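Local coordinates for 433aa long hypothetical phosphoribosylglycinamide formyl transferase (Pyrococcus horikoshii, PDB 2DWC), which is a putative PurT-type member of the ATP-grasp superfamily and holds adenosine-5'-diphosphate in a pocket of that fold, at residues E131-P135 against R261-I266; S137-T143 against E197-E203. All coordinates share one frame; numbering follows the deposited sequence.

Interaction 1 (E131-P135 against R261-I266)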
loop_
_atom_site.group_PDB
_atom_site.type_symbol
_atom_site.label_atom_id
_atom_site.label_comp_id
_atom_site.label_asym_id
_atom_site.label_seq_id
_atom_site.Cartn_x
_atom_site.Cartn_y
_atom_site.Cartn_z
ATOM N N GLU B 131 -23.988 23.993 18.175
ATOM C CA GLU B 131 -22.668 23.930 18.792
ATOM C C GLU B 131 -21.498 24.348 17.900
ATOM O O GLU B 131 -20.658 25.130 18.306
ATOM C CB GLU B 131 -22.410 22.532 19.319
ATOM C CG GLU B 131 -23.508 21.996 20.204
ATOM C CD GLU B 131 -23.153 20.630 20.764
ATOM O OE1 GLU B 131 -22.218 20.552 21.599
ATOM O OE2 GLU B 131 -23.797 19.638 20.357
ATOM N N ALA B 132 -21.411 23.803 16.690
ATOM C CA ALA B 132 -20.301 24.184 15.828
ATOM C C ALA B 132 -20.533 25.602 15.299
ATOM O O ALA B 132 -19.580 26.313 15.014
ATOM C CB ALA B 132 -20.177 23.183 14.608
ATOM N N LYS B 133 -21.806 25.962 15.127
ATOM C CA LYS B 133 -22.211 27.271 14.612
ATOM C C LYS B 133 -21.658 27.526 13.229
ATOM O O LYS B 133 -20.884 28.458 13.005
ATOM C CB LYS B 133 -21.768 28.369 15.581
ATOM C CG LYS B 133 -22.403 28.222 16.927
ATOM C CD LYS B 133 -21.885 29.303 17.871
ATOM C CE LYS B 133 -22.520 29.204 19.250
ATOM N NZ LYS B 133 -22.016 30.304 20.138
ATOM N N VAL B 134 -22.034 26.654 12.299
ATOM C CA VAL B 134 -21.575 26.777 10.926
ATOM C C VAL B 134 -22.782 26.883 10.038
ATOM O O VAL B 134 -23.861 26.421 10.378
ATOM C CB VAL B 134 -20.726 25.539 10.483
ATOM C CG1 VAL B 134 -19.428 25.489 11.270
ATOM C CG2 VAL B 134 -21.529 24.272 10.667
ATOM N N PRO B 135 -22.615 27.500 8.865
ATOM C CA PRO B 135 -23.743 27.642 7.946
ATOM C C PRO B 135 -24.213 26.321 7.361
ATOM O O PRO B 135 -23.408 25.430 7.083
ATOM C CB PRO B 135 -23.210 28.608 6.877
ATOM C CG PRO B 135 -21.736 28.359 6.876
ATOM C CD PRO B 135 -21.368 28.076 8.323
ATOM N N ARG B 261 -12.198 26.328 7.803
ATOM C CA ARG B 261 -12.784 26.937 8.988
ATOM C C ARG B 261 -14.018 26.172 9.496
ATOM O O ARG B 261 -14.170 25.943 10.714
ATOM C CB ARG B 261 -13.174 28.409 8.659
ATOM C CG ARG B 261 -13.631 29.233 9.880
ATOM C CD ARG B 261 -14.237 30.600 9.462
ATOM N NE ARG B 261 -15.566 30.487 8.857
ATOM C CZ ARG B 261 -16.683 30.211 9.530
ATOM N NH1 ARG B 261 -16.644 30.011 10.847
ATOM N NH2 ARG B 261 -17.845 30.157 8.885
ATOM N N ILE B 262 -14.903 25.815 8.574
ATOM C CA ILE B 262 -16.143 25.097 8.920
ATOM C C ILE B 262 -15.796 23.700 9.451
ATOM O O ILE B 262 -16.337 23.253 10.484
ATOM C CB ILE B 262 -17.063 25.009 7.686
ATOM C CG1 ILE B 262 -17.717 26.388 7.472
ATOM C CG2 ILE B 262 -18.154 23.948 7.879
ATOM C CD1 ILE B 262 -18.385 26.555 6.188
ATOM N N ALA B 263 -14.899 23.009 8.745
ATOM C CA ALA B 263 -14.491 21.665 9.217
ATOM C C ALA B 263 -13.911 21.757 10.636
ATOM O O ALA B 263 -14.234 20.948 11.509
ATOM C CB ALA B 263 -13.411 21.035 8.213
ATOM N N LYS B 264 -13.061 22.748 10.903
ATOM C CA LYS B 264 -12.464 22.870 12.233
ATOM C C LYS B 264 -13.506 23.058 13.336
ATOM O O LYS B 264 -13.397 22.459 14.421
ATOM C CB LYS B 264 -11.459 24.037 12.254
ATOM C CG LYS B 264 -10.781 24.304 13.617
ATOM C CD LYS B 264 -9.822 23.218 14.011
ATOM C CE LYS B 264 -8.770 23.718 15.029
ATOM N NZ LYS B 264 -9.364 24.181 16.325
ATOM N N ARG B 265 -14.506 23.891 13.061
ATOM C CA ARG B 265 -15.560 24.146 14.057
ATOM C C ARG B 265 -16.324 22.850 14.339
ATOM O O ARG B 265 -16.677 22.578 15.478
ATOM C CB ARG B 265 -16.524 25.216 13.544
ATOM C CG ARG B 265 -16.032 26.652 13.779
ATOM C CD ARG B 265 -17.064 27.626 13.237
ATOM N NE ARG B 265 -16.843 29.001 13.653
ATOM C CZ ARG B 265 -16.880 29.417 14.913
ATOM N NH1 ARG B 265 -17.123 28.554 15.902
ATOM N NH2 ARG B 265 -16.697 30.705 15.178
ATOM N N ILE B 266 -16.522 22.040 13.306
ATOM C CA ILE B 266 -17.253 20.786 13.481
ATOM C C ILE B 266 -16.417 19.749 14.226
ATOM O O ILE B 266 -16.890 19.131 15.175
ATOM C CB ILE B 266 -17.694 20.218 12.138
ATOM C CG1 ILE B 266 -18.839 21.088 11.584
ATOM C CG2 ILE B 266 -18.173 18.741 12.306
ATOM C CD1 ILE B 266 -19.107 20.885 10.075
#

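Interaction 2 (S137-T143 against E197-E203). With ADP (adenosine-5'-diphosphate), chain H.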
loop_
_atom_site.group_PDB
_atom_site.type_symbol
_atom_site.label_atom_id
_atom_site.label_comp_id
_atom_site.label_asym_id
_atom_site.label_seq_id
_atom_site.Cartn_x
_atom_site.Cartn_y
_atom_site.Cartn_z
ATOM N N SER B 137 -27.880 24.477 5.090
ATOM C CA SER B 137 -29.113 24.724 4.349
ATOM C C SER B 137 -30.199 25.063 5.369
ATOM O O SER B 137 -30.136 24.630 6.519
ATOM C CB SER B 137 -29.532 23.467 3.593
ATOM O OG SER B 137 -29.804 22.380 4.481
ATOM N N ARG B 138 -31.197 25.843 4.965
ATOM C CA ARG B 138 -32.300 26.145 5.872
ATOM C C ARG B 138 -33.082 24.864 6.012
ATOM O O ARG B 138 -33.226 24.108 5.053
ATOM C CB ARG B 138 -33.228 27.225 5.293
ATOM C CG ARG B 138 -32.555 28.555 5.083
ATOM C CD ARG B 138 -33.464 29.483 4.285
ATOM N NE ARG B 138 -32.721 30.594 3.702
ATOM C CZ ARG B 138 -32.098 31.525 4.417
ATOM N NH1 ARG B 138 -32.139 31.470 5.743
ATOM N NH2 ARG B 138 -31.428 32.504 3.811
ATOM N N TYR B 139 -33.644 24.625 7.191
ATOM C CA TYR B 139 -34.364 23.382 7.383
ATOM C C TYR B 139 -35.433 23.469 8.476
ATOM O O TYR B 139 -35.478 24.433 9.249
ATOM C CB TYR B 139 -33.369 22.289 7.783
ATOM C CG TYR B 139 -32.759 22.575 9.139
ATOM C CD1 TYR B 139 -31.698 23.480 9.277
ATOM C CD2 TYR B 139 -33.300 22.016 10.312
ATOM C CE1 TYR B 139 -31.207 23.819 10.528
ATOM C CE2 TYR B 139 -32.805 22.358 11.581
ATOM C CZ TYR B 139 -31.765 23.260 11.679
ATOM O OH TYR B 139 -31.289 23.613 12.918
ATOM N N MET B 140 -36.233 22.413 8.550
ATOM C CA MET B 140 -37.300 22.230 9.536
ATOM C C MET B 140 -37.523 20.732 9.677
ATOM O O MET B 140 -37.233 19.976 8.760
ATOM C CB MET B 140 -38.608 22.840 9.044
ATOM C CG MET B 140 -38.615 24.328 8.982
ATOM S SD MET B 140 -40.245 24.891 8.412
ATOM C CE MET B 140 -41.297 24.035 9.538
ATOM N N TYR B 141 -38.069 20.299 10.806
ATOM C CA TYR B 141 -38.354 18.881 10.979
ATOM C C TYR B 141 -39.864 18.677 10.946
ATOM O O TYR B 141 -40.628 19.603 11.231
ATOM C CB TYR B 141 -37.833 18.368 12.321
ATOM C CG TYR B 141 -36.353 18.591 12.540
ATOM C CD1 TYR B 141 -35.900 19.595 13.406
ATOM C CD2 TYR B 141 -35.415 17.835 11.863
ATOM C CE1 TYR B 141 -34.547 19.835 13.588
ATOM C CE2 TYR B 141 -34.040 18.066 12.032
ATOM C CZ TYR B 141 -33.615 19.059 12.890
ATOM O OH TYR B 141 -32.281 19.303 13.079
ATOM N N ALA B 142 -40.294 17.467 10.611
ATOM C CA ALA B 142 -41.716 17.136 10.574
ATOM C C ALA B 142 -41.864 15.760 11.197
ATOM O O ALA B 142 -41.061 14.882 10.931
ATOM C CB ALA B 142 -42.225 17.109 9.155
ATOM N N THR B 143 -42.882 15.587 12.032
ATOM C CA THR B 143 -43.140 14.321 12.689
ATOM C C THR B 143 -44.481 13.763 12.219
ATOM O O THR B 143 -44.834 12.619 12.505
ATOM C CB THR B 143 -43.182 14.493 14.218
ATOM O OG1 THR B 143 -41.873 14.828 14.693
ATOM C CG2 THR B 143 -43.648 13.214 14.891
ATOM N N GLU B 197 -42.124 8.451 12.883
ATOM C CA GLU B 197 -41.474 8.899 11.655
ATOM C C GLU B 197 -41.060 10.369 11.743
ATOM O O GLU B 197 -41.904 11.259 11.815
ATOM C CB GLU B 197 -42.404 8.693 10.454
ATOM C CG GLU B 197 -41.770 9.066 9.111
ATOM C CD GLU B 197 -42.732 8.923 7.941
ATOM O OE1 GLU B 197 -42.344 9.269 6.801
ATOM O OE2 GLU B 197 -43.873 8.464 8.162
ATOM N N LYS B 198 -39.753 10.610 11.721
ATOM C CA LYS B 198 -39.195 11.960 11.809
ATOM C C LYS B 198 -38.507 12.303 10.475
ATOM O O LYS B 198 -37.799 11.477 9.898
ATOM C CB LYS B 198 -38.188 12.021 12.958
ATOM C CG LYS B 198 -37.656 13.407 13.250
ATOM C CD LYS B 198 -38.330 14.017 14.463
ATOM C CE LYS B 198 -37.926 15.473 14.618
ATOM N NZ LYS B 198 -38.295 16.060 15.937
ATOM N N ILE B 199 -38.719 13.518 9.978
ATOM C CA ILE B 199 -38.134 13.913 8.704
ATOM C C ILE B 199 -37.514 15.299 8.795
ATOM O O ILE B 199 -37.991 16.143 9.569
ATOM C CB ILE B 199 -39.223 13.944 7.590
ATOM C CG1 ILE B 199 -39.708 12.521 7.283
ATOM C CG2 ILE B 199 -38.683 14.621 6.344
ATOM C CD1 ILE B 199 -40.841 12.455 6.259
ATOM N N ILE B 200 -36.426 15.529 8.051
ATOM C CA ILE B 200 -35.836 16.859 8.027
ATOM C C ILE B 200 -36.106 17.352 6.613
ATOM O O ILE B 200 -35.933 16.615 5.636
ATOM C CB ILE B 200 -34.293 16.883 8.343
ATOM C CG1 ILE B 200 -33.780 18.321 8.239
ATOM C CG2 ILE B 200 -33.531 15.961 7.397
ATOM C CD1 ILE B 200 -32.315 18.522 8.616
ATOM N N VAL B 201 -36.598 18.581 6.519
ATOM C CA VAL B 201 -36.913 19.193 5.239
ATOM C C VAL B 201 -35.920 20.320 5.027
ATOM O O VAL B 201 -35.832 21.231 5.857
ATOM C CB VAL B 201 -38.354 19.797 5.241
ATOM C CG1 VAL B 201 -38.640 20.434 3.885
ATOM C CG2 VAL B 201 -39.378 18.699 5.533
ATOM N N GLU B 202 -35.182 20.278 3.917
ATOM C CA GLU B 202 -34.169 21.298 3.661
ATOM C C GLU B 202 -34.355 22.065 2.365
ATOM O O GLU B 202 -34.812 21.505 1.370
ATOM C CB GLU B 202 -32.768 20.653 3.571
ATOM C CG GLU B 202 -32.378 19.785 4.749
ATOM C CD GLU B 202 -30.982 19.162 4.564
ATOM O OE1 GLU B 202 -30.650 18.212 5.292
ATOM O OE2 GLU B 202 -30.228 19.635 3.687
ATOM N N GLU B 203 -33.918 23.323 2.361
ATOM C CA GLU B 203 -33.972 24.098 1.124
ATOM C C GLU B 203 -32.959 23.516 0.125
ATOM O O GLU B 203 -31.929 22.944 0.520
ATOM C CB GLU B 203 -33.623 25.562 1.378
ATOM C CG GLU B 203 -32.313 25.751 2.062
ATOM C CD GLU B 203 -31.701 27.105 1.795
ATOM O OE1 GLU B 203 -30.861 27.521 2.602
ATOM O OE2 GLU B 203 -32.045 27.752 0.780
HETATM P PB ADP H . -26.783 10.730 2.445
HETATM O O1B ADP H . -25.668 10.269 3.303
HETATM O O2B ADP H . -26.761 10.564 0.842
HETATM O O3B ADP H . -28.269 10.943 3.025
HETATM P PA ADP H . -27.552 13.390 2.000
HETATM O O1A ADP H . -28.913 12.813 1.926
HETATM O O2A ADP H . -27.468 14.541 3.120
HETATM O O3A ADP H . -26.437 12.301 2.402
HETATM O "O5'" ADP H . -27.098 14.043 0.604
HETATM C "C5'" ADP H . -27.052 13.249 -0.584
HETATM C "C4'" ADP H . -26.962 14.179 -1.793
HETATM O "O4'" ADP H . -28.209 14.837 -2.068
HETATM C "C3'" ADP H . -25.982 15.311 -1.485
HETATM O "O3'" ADP H . -24.647 14.842 -1.693
HETATM C "C2'" ADP H . -26.388 16.250 -2.618
HETATM O "O2'" ADP H . -25.977 15.690 -3.868
HETATM C "C1'" ADP H . -27.911 16.179 -2.498
HETATM N N9 ADP H . -28.407 17.100 -1.449
HETATM C C8 ADP H . -28.671 16.790 -0.184
HETATM N N7 ADP H . -29.121 17.871 0.455
HETATM C C5 ADP H . -29.146 18.872 -0.412
HETATM C C6 ADP H . -29.501 20.218 -0.334
HETATM N N6 ADP H . -29.980 20.723 0.798
HETATM N N1 ADP H . -29.383 20.981 -1.429
HETATM C C2 ADP H . -28.945 20.482 -2.571
HETATM N N3 ADP H . -28.603 19.209 -2.681
HETATM C C4 ADP H . -28.690 18.387 -1.630
#

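Interaction 1 (E131-P135 against R261-I266)
The turn that ends helix 121-132 in the ATP-grasp domain packs on one flank of helix 253-270, with Ala-132 and Val-134 facing Arg-265, Ile-262 and Ile-266. Lys-133 is the first residue to leave the helix, and its positive phi (60°) swings the chain round to bring Val-134 against the second helix. Both methyls of Val-134 make contact: CG1 lies 3.7 Å from CB of Arg-265 and 3.9 Å from CG2 of Ile-262, while CG2 reaches CD1 of Ile-266 at 4.2 Å. The valine and the arginine run past each other in opposite directions. At one end of the contact, Ala-132 CB rests 3.9 Å from CG1 of Ile-266; at the other, Pro-135 and Ile-262 meet tip to tip, CG to CD1, at 3.9 Å. Strand 286-293 also bears on this apolar patch, through Ala-289.

Arg-265 is extended from CG to NE. Its CD comes within 3.3 Å of Ala-132 O, and Lys-133 O sits over one face of the guanidinium. Arg-261 is salt-bridged through NE to Glu-258 and touches Pro-135 CD only loosely. Its NH1 lies 3.0 Å from Arg-265 NE, edge to edge and in plane, two donors without a hydrogen bond. The contact is thus chiefly hydrophobic, and the carbonyl oxygens of Ala-132 and Lys-133, at and just past the helix end, probably offset part of this like-charge cost.

Interaction 2 (S137-T143 against E197-E203)
Glu-202 OE2 is gripped from two directions: by the hydroxyl of Ser-137, whose OG lies 2.9 Å away and above the carboxylate plane, and by the adenine amino group of ADP, whose N6 donates at 3.1 Å. These residues stand at the pocket end of two antiparallel strands, 139-142 and 199-203, in the four-stranded sheet of the ATP-grasp fold; 139-142 is an outermost strand within this chain. With OG held between its backbone N and carbonyl carbon (chi1 62°), Ser-137 turns its hydroxyl to the glutamate, and Arg-125 also bonds that oxygen. The other carboxylate oxygen of Glu-202, OE1, is salt-bridged to Lys-162, so the group is held at both oxygens.

Glu-203 binds the ligand by its backbone, O accepting from ADP N6 at 3.0 Å. A first torsion of 54° starts its side chain toward Arg-138, just ahead of strand 139-142, and the chain, extended beyond CG, carries OE1 to the Arg-138 backbone N-H, taken at 2.9 Å through the anti lone pair. Glu-203 N in turn donates to Arg-138 O, so the two residues grip each other both ways. OE1 also forms a long salt bridge, 3.8 Å, with Arg-138 NE; it lies well out of the guanidinium plane, so only the charges attract.

Further along, Met-140 with Val-201 and Ala-142 with Ile-199 are hydrogen-bonded pairs, and Val-201 N reaches Met-140 O at 2.7 Å in a nearly straight bond. Met-140 and Val-201 face helix 145-155. Tyr-139 and Tyr-141 instead lean on helix 121-132, both hydroxyls bonding Glu-126. Ile-200 runs beside Tyr-141 in the same direction, its CG1 3.8 Å from ring atom CE2, while Lys-198 passes at a slant to place CE 3.7 Å from Tyr-141 CB.

How the interactions relate
Interactions 1 and 2 follow each other along one piece of chain: 131-135 leaves helix 121-132, and after a single residue 137-143 enters a strand that is outermost in its sheet within this chain. Interaction 2 is nested within the loop that interaction 1 closes; their centres lie 20 Å apart, and apart from that join they do not meet. Helix 121-132 serves both, since its end packs on helix 253-270 while its flank receives the tyrosines of strand 139-142. Only interaction 2 reaches the ligand directly, contributing Ser-137, Glu-202 and Glu-203 to the ADP pocket. The side chain of Pro-135 in interaction 1 stays about 12 Å from the ADP.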